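Local coordinates for NAD-dependent epimerase/dehydratase (Veillonella parvula DSM 2008, PDB 3R6D), which probably binds NAD(P) through a Rossmann-type domain and may act as an epimerase or dehydratase, its substrate and reaction being unestablished, at residues T24-T27 with H32-L35; R102-S107 with F190-A195; L152-L157 with E183-A188. All coordinates share one frame; numbering follows the deposited sequence. Where two conformers were deposited one is given.

Contact 1 of 3, residues T24-T27 with H32-L35; sequences TLLT and HITL
Ile-33 turns its side chain toward helix 22-28 and alone makes the contact from the strand, meeting Leu-25 and Leu-26. Its methyl CD1 does all the touching. With CG1 beside the backbone N (chi1 -55°) and the chain then extended, CD1 is carried away from the strand and up to the helix. There it lies 3.8 Å from Leu-25 CB, close to the root of that side chain, and 3.8 Å from Leu-26 CD2, a methyl at the end of its branch. Leu-26 CG is almost as near, at 3.9 Å from the same Ile-33 CD1, and the two side chains lie obliquely across each other. On the sheet side, Ile-33 also rests on Ile-8 and Ile-10. Further along, the Thr-34 backbone bonds to Ile-8 and Ile-10 in the parallel pairing with strand 8-11, and the Leu-35 side chain packs on Ile-10. Strand 8-11, helix 22-28 and strand 33-37 thus form the first beta-alpha-beta crossover of the Rossmann fold. Because the interface is made of buried hydrocarbon alone, shape and the exclusion of water join helix to strand here, with no directional bond to fix the spacing.

Contact 2 of 3, residues R102-S107 with F190-A195; sequences RVIGVS and FDILHA
Ile-104 CD1 meets two side chains of helix 182-193 at once, touching Ile-192 CG2 at 4.0 Å and Leu-193 CD2 at 3.9 Å. The two isoleucines slide past each other in opposite directions, whereas Leu-193 comes in at a slant, its end nearer to the strand than its root. Ile-192 sets its CG2 opposite the backbone N (chi1 -69° for CG1), and this methyl serves two neighbours: besides Ile-104 it lies 3.8 Å from Arg-102 NH2, at the edge of the guanidinium and near its plane. In the same plane, a water that accepts from Arg-102 NH2 at 2.9 Å lies within bonding distance of Ile-192 O, a water-mediated link to the helix backbone. That carbonyl also accepts from Ala-195 N.

The next shell fixes the guanidinium. A bend at chi2 (80°) turns the end of the Arg-102 chain so that NH1 bonds to Asn-148 O, NH2 to Thr-150 OG1, and NE forms a salt bridge with Glu-198. On the helix side, His-194 ND1 donates to Phe-190 O at 2.8 Å. The donor stands 36° above the carbonyl plane, while the oxygen lies close to the plane of the imidazole. The same fold brings His-194 CE1 over a face of the Phe-190 ring, toward its rim.

A buried cation thus sits beside an aliphatic core, with its N-H groups turned to a carboxylate, a carbonyl, a hydroxyl and a water. With NE, NH1 and NH2 all bonded to polar partners, the group can lie beside hydrocarbon, Ile-192 CG2 filling part of its edge; Glu-198 would be expected to favour the charged form.

Contact 3 of 3, residues L152-L157 with E183-A188; sequences LRLTWL and EAVVKA
Val-185 of helix 182-193 presents both its methyls to strand 148-158, where Leu-154 and Leu-157 receive them. Leading up to these is Leu-152, which points its side chain to the same helix but packs a turn and more further on, against Ile-189 and Ile-192. Leu-154 then meets Val-185 head on, tip to tip. Its CD2 lies 3.9 Å from Val-185 CG1 and equally 3.9 Å from Val-185 CG2, while Leu-154 CD1 is 4.0 Å from Val-185 CG1, so the two branched ends sit against each other. Val-185 is turned for this by a chi1 of 175°, which leaves CG1 opposite the backbone N and CG2 beside it. An alanine in place of Leu-154 is likely to leave both Val-185 methyls without their main partner on the strand and to open a gap between sheet and helix.

Thr-155 interrupts the regular strand, its OG1 bonded to Asp-177 O. This break in the alternation is consistent with Leu-157, three residues after Leu-154, serving the helix side again. The side chain does not leave the backbone aimed at the helix, but its end swings in: Leu-157 CD2 comes within 4.1 Å of Val-185 CG2, the two side chains crossing at about a right angle.

Val-185 and Leu-157 both continue onto Val-180 of strand 179-181, which pairs in parallel with strand 148-158 and leads straight into the helix. Leu-154 also packs on Val-106 of the neighbouring strand 102-108, and on Ile-17 in the loop ahead of helix 22-28.

In the fold
Contacts 2 and 3 share helix 182-193 and use two adjacent parallel strands, their centres about 11 Å apart. The strands are joined by probable hydrogen bonds such as Leu-152 N to Gly-105 O, 2.8 Å, and the helix lies along both. Contact 1 belongs to another part of the same sheet, with its centre about 14 Å from that of contact 2 and 18 Å from that of contact 3. Helices 22-28 and 182-193 nonetheless touch, Leu-25 CD2 lying 4.1 Å from Leu-193 CD1, so the two pack against each other on this face. In Rossmann folds the dinucleotide binds at the carboxyl ends of the parallel strands; Ile-33 and Arg-102 instead begin theirs, which puts them toward the other end of the sheet.

Contact 1 of 3, residues T24-T27 with H32-L35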
loop_
_atom_site.group_PDB
_atom_site.type_symbol
_atom_site.label_atom_id
_atom_site.label_comp_id
_atom_site.label_asym_id
_atom_site.label_seq_id
_atom_site.Cartn_x
_atom_site.Cartn_y
_atom_site.Cartn_z
ATOM N N THR A 24 -12.209 6.387 -2.464
ATOM C CA THR A 24 -12.117 7.539 -1.558
ATOM C C THR A 24 -11.474 8.731 -2.230
ATOM O O THR A 24 -11.852 9.866 -1.937
ATOM C CB THR A 24 -11.380 7.245 -0.224
ATOM O OG1 THR A 24 -9.959 7.457 -0.346
ATOM C CG2 THR A 24 -11.681 5.895 0.254
ATOM N N LEU A 25 -10.482 8.493 -3.084
ATOM C CA LEU A 25 -9.850 9.618 -3.769
ATOM C C LEU A 25 -10.814 10.251 -4.776
ATOM O O LEU A 25 -10.764 11.455 -4.993
ATOM C CB LEU A 25 -8.529 9.204 -4.401
ATOM C CG LEU A 25 -7.428 8.745 -3.421
ATOM C CD1 LEU A 25 -6.190 8.315 -4.201
ATOM C CD2 LEU A 25 -7.084 9.800 -2.373
ATOM N N LEU A 26 -11.656 9.452 -5.416
ATOM C CA LEU A 26 -12.629 10.051 -6.311
ATOM C C LEU A 26 -13.654 10.871 -5.537
ATOM O O LEU A 26 -14.008 11.967 -5.978
ATOM C CB LEU A 26 -13.326 8.969 -7.145
ATOM C CG LEU A 26 -12.422 8.262 -8.174
ATOM C CD1 LEU A 26 -13.127 7.069 -8.759
ATOM C CD2 LEU A 26 -11.985 9.277 -9.255
ATOM N N THR A 27 -14.145 10.341 -4.420
ATOM C CA THR A 27 -15.212 11.005 -3.668
ATOM C C THR A 27 -14.709 12.253 -2.941
ATOM O O THR A 27 -15.408 13.285 -2.911
ATOM C CB THR A 27 -15.840 10.034 -2.675
ATOM O OG1 THR A 27 -16.414 8.962 -3.432
ATOM C CG2 THR A 27 -16.947 10.703 -1.859
ATOM N N HIS A 32 -6.411 13.046 -10.049
ATOM C CA HIS A 32 -6.514 12.320 -11.294
ATOM C C HIS A 32 -5.750 11.013 -11.133
ATOM O O HIS A 32 -4.575 11.016 -10.740
ATOM C CB HIS A 32 -5.936 13.163 -12.410
ATOM C CG HIS A 32 -6.822 14.293 -12.823
ATOM N ND1 HIS A 32 -7.254 15.303 -11.982
ATOM C CD2 HIS A 32 -7.424 14.516 -14.008
ATOM C CE1 HIS A 32 -8.028 16.139 -12.669
ATOM N NE2 HIS A 32 -8.142 15.685 -13.898
ATOM N N ILE A 33 -6.417 9.907 -11.440
ATOM C CA ILE A 33 -5.952 8.589 -11.048
ATOM C C ILE A 33 -5.666 7.744 -12.285
ATOM O O ILE A 33 -6.526 7.591 -13.163
ATOM C CB ILE A 33 -6.997 7.879 -10.166
ATOM C CG1 ILE A 33 -7.358 8.734 -8.951
ATOM C CG2 ILE A 33 -6.510 6.505 -9.739
ATOM C CD1 ILE A 33 -8.518 8.243 -8.087
ATOM N N THR A 34 -4.490 7.128 -12.317
ATOM C CA THR A 34 -4.158 6.142 -13.337
ATOM C C THR A 34 -4.066 4.781 -12.682
ATOM O O THR A 34 -3.365 4.634 -11.665
ATOM C CB THR A 34 -2.845 6.516 -14.015
ATOM O OG1 THR A 34 -3.019 7.777 -14.657
ATOM C CG2 THR A 34 -2.408 5.500 -15.028
ATOM N N LEU A 35 -4.794 3.819 -13.233
ATOM C CA LEU A 35 -4.796 2.440 -12.749
ATOM C C LEU A 35 -4.030 1.563 -13.738
ATOM O O LEU A 35 -4.357 1.582 -14.932
ATOM C CB LEU A 35 -6.236 1.918 -12.622
ATOM C CG LEU A 35 -7.151 2.777 -11.745
ATOM C CD1 LEU A 35 -8.565 2.154 -11.704
ATOM C CD2 LEU A 35 -6.628 2.953 -10.325
#

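Contact 2 of 3, residues R102-S107 with F190-A195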
loop_
_atom_site.group_PDB
_atom_site.type_symbol
_atom_site.label_atom_id
_atom_site.label_comp_id
_atom_site.label_asym_id
_atom_site.label_seq_id
_atom_site.Cartn_x
_atom_site.Cartn_y
_atom_site.Cartn_z
ATOM N N ARG A 102 8.133 9.815 -5.246
ATOM C CA ARG A 102 7.252 9.498 -4.089
ATOM C C ARG A 102 6.487 8.199 -4.275
ATOM O O ARG A 102 5.755 8.046 -5.274
ATOM C CB ARG A 102 6.284 10.647 -3.848
ATOM C CG ARG A 102 5.499 10.523 -2.550
ATOM C CD ARG A 102 6.330 10.976 -1.363
ATOM N NE ARG A 102 5.554 10.830 -0.115
ATOM C CZ ARG A 102 5.502 9.739 0.665
ATOM N NH1 ARG A 102 6.276 8.675 0.428
ATOM N NH2 ARG A 102 4.663 9.731 1.692
ATOM N N VAL A 103 6.683 7.257 -3.348
ATOM C CA VAL A 103 6.006 5.955 -3.457
ATOM C C VAL A 103 5.481 5.550 -2.083
ATOM O O VAL A 103 6.192 5.664 -1.083
ATOM C CB VAL A 103 6.927 4.900 -4.164
ATOM C CG1 VAL A 103 8.207 4.645 -3.407
ATOM C CG2 VAL A 103 6.160 3.627 -4.455
ATOM N N ILE A 104 4.224 5.091 -2.029
ATOM C CA ILE A 104 3.640 4.523 -0.821
ATOM C C ILE A 104 3.301 3.076 -1.149
ATOM O O ILE A 104 2.600 2.824 -2.130
ATOM C CB ILE A 104 2.364 5.304 -0.405
ATOM C CG1 ILE A 104 2.712 6.750 -0.054
ATOM C CG2 ILE A 104 1.677 4.601 0.771
ATOM C CD1 ILE A 104 1.517 7.687 -0.016
ATOM N N GLY A 105 3.783 2.131 -0.346
ATOM C CA GLY A 105 3.587 0.718 -0.636
ATOM C C GLY A 105 3.084 -0.040 0.577
ATOM O O GLY A 105 3.410 0.313 1.716
ATOM N N VAL A 106 2.320 -1.103 0.337
ATOM C CA VAL A 106 1.774 -1.951 1.359
ATOM C C VAL A 106 2.587 -3.216 1.541
ATOM O O VAL A 106 2.767 -3.972 0.585
ATOM C CB VAL A 106 0.322 -2.286 1.004
ATOM C CG1 VAL A 106 -0.167 -3.440 1.820
ATOM C CG2 VAL A 106 -0.553 -1.032 1.224
ATOM N N SER A 107 3.016 -3.460 2.779
ATOM C CA SER A 107 3.731 -4.668 3.151
ATOM C C SER A 107 3.085 -5.270 4.376
ATOM O O SER A 107 2.013 -4.846 4.808
ATOM C CB SER A 107 5.197 -4.286 3.367
ATOM O OG SER A 107 6.009 -5.397 3.619
ATOM N N PHE A 190 -5.112 8.163 2.942
ATOM C CA PHE A 190 -5.687 9.464 2.631
ATOM C C PHE A 190 -4.984 10.546 3.458
ATOM O O PHE A 190 -4.593 11.600 2.948
ATOM C CB PHE A 190 -7.185 9.411 2.933
ATOM C CG PHE A 190 -7.908 10.706 2.695
ATOM C CD1 PHE A 190 -8.572 10.938 1.495
ATOM C CD2 PHE A 190 -7.930 11.682 3.679
ATOM C CE1 PHE A 190 -9.276 12.142 1.283
ATOM C CE2 PHE A 190 -8.593 12.895 3.466
ATOM C CZ PHE A 190 -9.265 13.105 2.273
ATOM N N ASP A 191 -4.851 10.287 4.760
ATOM C CA ASP A 191 -4.262 11.283 5.669
ATOM C C ASP A 191 -2.805 11.563 5.285
ATOM O O ASP A 191 -2.378 12.726 5.282
ATOM C CB ASP A 191 -4.371 10.825 7.108
ATOM C CG ASP A 191 -5.803 10.844 7.625
ATOM O OD1 ASP A 191 -6.655 11.513 7.002
ATOM O OD2 ASP A 191 -6.098 10.199 8.659
ATOM N N ILE A 192 -2.048 10.527 4.905
ATOM C CA ILE A 192 -0.676 10.742 4.468
ATOM C C ILE A 192 -0.611 11.643 3.236
ATOM O O ILE A 192 0.266 12.519 3.112
ATOM C CB ILE A 192 -0.002 9.383 4.251
ATOM C CG1 ILE A 192 0.182 8.691 5.602
ATOM C CG2 ILE A 192 1.329 9.531 3.540
ATOM C CD1 ILE A 192 0.580 7.230 5.513
ATOM N N LEU A 193 -1.534 11.413 2.294
ATOM C CA LEU A 193 -1.591 12.206 1.063
ATOM C C LEU A 193 -2.012 13.664 1.274
ATOM O O LEU A 193 -1.872 14.476 0.376
ATOM C CB LEU A 193 -2.525 11.543 0.050
ATOM C CG LEU A 193 -2.028 10.215 -0.550
ATOM C CD1 LEU A 193 -3.168 9.456 -1.222
ATOM C CD2 LEU A 193 -0.845 10.452 -1.493
ATOM N N HIS A 194 -2.542 13.958 2.449
ATOM C CA HIS A 194 -2.944 15.309 2.824
ATOM C C HIS A 194 -1.992 15.976 3.810
ATOM O O HIS A 194 -2.262 17.101 4.241
ATOM C CB HIS A 194 -4.377 15.289 3.364
ATOM C CG HIS A 194 -5.398 15.084 2.293
ATOM N ND1 HIS A 194 -5.628 13.846 1.713
ATOM C CD2 HIS A 194 -6.255 15.953 1.700
ATOM C CE1 HIS A 194 -6.581 13.979 0.794
ATOM N NE2 HIS A 194 -6.982 15.242 0.776
ATOM N N ALA A 195 -0.892 15.327 4.169
ATOM C CA ALA A 195 0.009 15.822 5.224
ATOM C C ALA A 195 0.982 16.871 4.668
ATOM O O ALA A 195 1.908 16.540 3.936
ATOM C CB ALA A 195 0.797 14.635 5.811
HETATM O O HOH W 1 2.874 11.972 1.946
#

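Contact 3 of 3, residues L152-L157 with E183-A188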
loop_
_atom_site.group_PDB
_atom_site.type_symbol
_atom_site.label_atom_id
_atom_site.label_comp_id
_atom_site.label_asym_id
_atom_site.label_seq_id
_atom_site.Cartn_x
_atom_site.Cartn_y
_atom_site.Cartn_z
ATOM N N LEU A 152 3.895 0.795 4.452
ATOM C CA LEU A 152 2.857 0.596 5.469
ATOM C C LEU A 152 2.849 -0.864 5.843
ATOM O O LEU A 152 2.532 -1.726 5.020
ATOM C CB LEU A 152 1.477 1.063 4.925
ATOM C CG LEU A 152 1.465 2.552 4.502
ATOM C CD1 LEU A 152 0.083 2.838 3.922
ATOM C CD2 LEU A 152 1.795 3.450 5.653
ATOM N N ARG A 153 3.269 -1.167 7.073
ATOM C CA ARG A 153 3.282 -2.534 7.578
ATOM C C ARG A 153 1.919 -2.878 8.160
ATOM O O ARG A 153 1.578 -2.401 9.241
ATOM C CB ARG A 153 4.374 -2.723 8.636
ATOM C CG ARG A 153 5.788 -2.614 8.084
ATOM C CD ARG A 153 6.830 -2.627 9.178
ATOM N NE ARG A 153 6.919 -1.350 9.870
ATOM C CZ ARG A 153 6.705 -1.156 11.174
ATOM N NH1 ARG A 153 6.203 -2.134 11.948
ATOM N NH2 ARG A 153 6.944 0.046 11.708
ATOM N N LEU A 154 1.125 -3.654 7.418
ATOM C CA LEU A 154 -0.255 -3.921 7.841
ATOM C C LEU A 154 -0.331 -5.190 8.628
ATOM O O LEU A 154 0.251 -6.206 8.236
ATOM C CB LEU A 154 -1.190 -4.013 6.637
ATOM C CG LEU A 154 -1.134 -2.825 5.654
ATOM C CD1 LEU A 154 -2.241 -2.956 4.628
ATOM C CD2 LEU A 154 -1.253 -1.477 6.394
ATOM N N THR A 155 -1.098 -5.146 9.730
ATOM C CA THR A 155 -1.485 -6.351 10.447
ATOM C C THR A 155 -2.672 -7.019 9.698
ATOM O O THR A 155 -2.931 -6.664 8.552
ATOM C CB THR A 155 -1.696 -6.039 11.912
ATOM O OG1 THR A 155 -1.920 -7.276 12.614
ATOM C CG2 THR A 155 -2.851 -5.056 12.158
ATOM N N TRP A 156 -3.314 -8.012 10.315
ATOM C CA TRP A 156 -4.264 -8.858 9.577
ATOM C C TRP A 156 -5.523 -8.092 9.186
ATOM O O TRP A 156 -6.127 -7.437 10.030
ATOM C CB TRP A 156 -4.613 -10.069 10.458
ATOM C CG TRP A 156 -3.465 -11.069 10.474
ATOM C CD1 TRP A 156 -2.407 -11.120 11.353
ATOM C CD2 TRP A 156 -3.227 -12.073 9.499
ATOM N NE1 TRP A 156 -1.539 -12.124 10.991
ATOM C CE2 TRP A 156 -2.017 -12.719 9.845
ATOM C CE3 TRP A 156 -3.930 -12.499 8.359
ATOM C CZ2 TRP A 156 -1.505 -13.793 9.093
ATOM C CZ3 TRP A 156 -3.429 -13.572 7.617
ATOM C CH2 TRP A 156 -2.230 -14.220 7.992
ATOM N N LEU A 157 -5.907 -8.193 7.921
ATOM C CA LEU A 157 -6.953 -7.329 7.368
ATOM C C LEU A 157 -8.348 -7.937 7.426
ATOM O O LEU A 157 -8.529 -9.143 7.342
ATOM C CB LEU A 157 -6.658 -7.010 5.912
ATOM C CG LEU A 157 -5.386 -6.208 5.682
ATOM C CD1 LEU A 157 -5.014 -6.172 4.184
ATOM C CD2 LEU A 157 -5.563 -4.763 6.207
ATOM N N GLU A 183 -10.798 -0.343 5.579
ATOM C CA GLU A 183 -11.289 1.037 5.625
ATOM C C GLU A 183 -10.406 1.958 6.468
ATOM O O GLU A 183 -10.146 3.111 6.061
ATOM C CB GLU A 183 -12.749 1.044 6.096
ATOM C CG GLU A 183 -13.755 0.419 5.123
ATOM C CD GLU A 183 -14.002 -1.072 5.331
ATOM O OE1 GLU A 183 -13.194 -1.770 6.008
ATOM O OE2 GLU A 183 -15.029 -1.563 4.795
ATOM N N ALA A 184 -9.910 1.442 7.606
ATOM C CA ALA A 184 -8.971 2.216 8.437
ATOM C C ALA A 184 -7.654 2.456 7.719
ATOM O O ALA A 184 -7.101 3.555 7.781
ATOM C CB ALA A 184 -8.754 1.519 9.776
ATOM N N VAL A 185 -7.151 1.435 7.017
ATOM C CA VAL A 185 -5.909 1.607 6.275
ATOM C C VAL A 185 -6.078 2.700 5.195
ATOM O O VAL A 185 -5.190 3.550 4.990
ATOM C CB VAL A 185 -5.417 0.288 5.664
ATOM C CG1 VAL A 185 -4.156 0.533 4.786
ATOM C CG2 VAL A 185 -5.104 -0.736 6.744
ATOM N N VAL A 186 -7.208 2.654 4.491
ATOM C CA VAL A 186 -7.471 3.656 3.479
ATOM C C VAL A 186 -7.513 5.078 4.043
ATOM O O VAL A 186 -6.989 6.008 3.435
ATOM C CB VAL A 186 -8.728 3.311 2.680
ATOM C CG1 VAL A 186 -9.176 4.510 1.820
ATOM C CG2 VAL A 186 -8.440 2.085 1.775
ATOM N N LYS A 187 -8.121 5.246 5.216
ATOM C CA LYS A 187 -8.100 6.552 5.901
ATOM C C LYS A 187 -6.669 6.992 6.207
ATOM O O LYS A 187 -6.322 8.170 6.009
ATOM C CB LYS A 187 -8.931 6.530 7.186
ATOM C CG LYS A 187 -10.438 6.556 6.971
ATOM C CD LYS A 187 -10.914 7.951 6.604
ATOM C CE LYS A 187 -12.428 7.989 6.396
ATOM N NZ LYS A 187 -13.208 7.649 7.620
ATOM N N ALA A 188 -5.834 6.061 6.672
ATOM C CA ALA A 188 -4.437 6.417 6.935
ATOM C C ALA A 188 -3.720 6.872 5.645
ATOM O O ALA A 188 -2.998 7.866 5.660
ATOM C CB ALA A 188 -3.693 5.251 7.589
#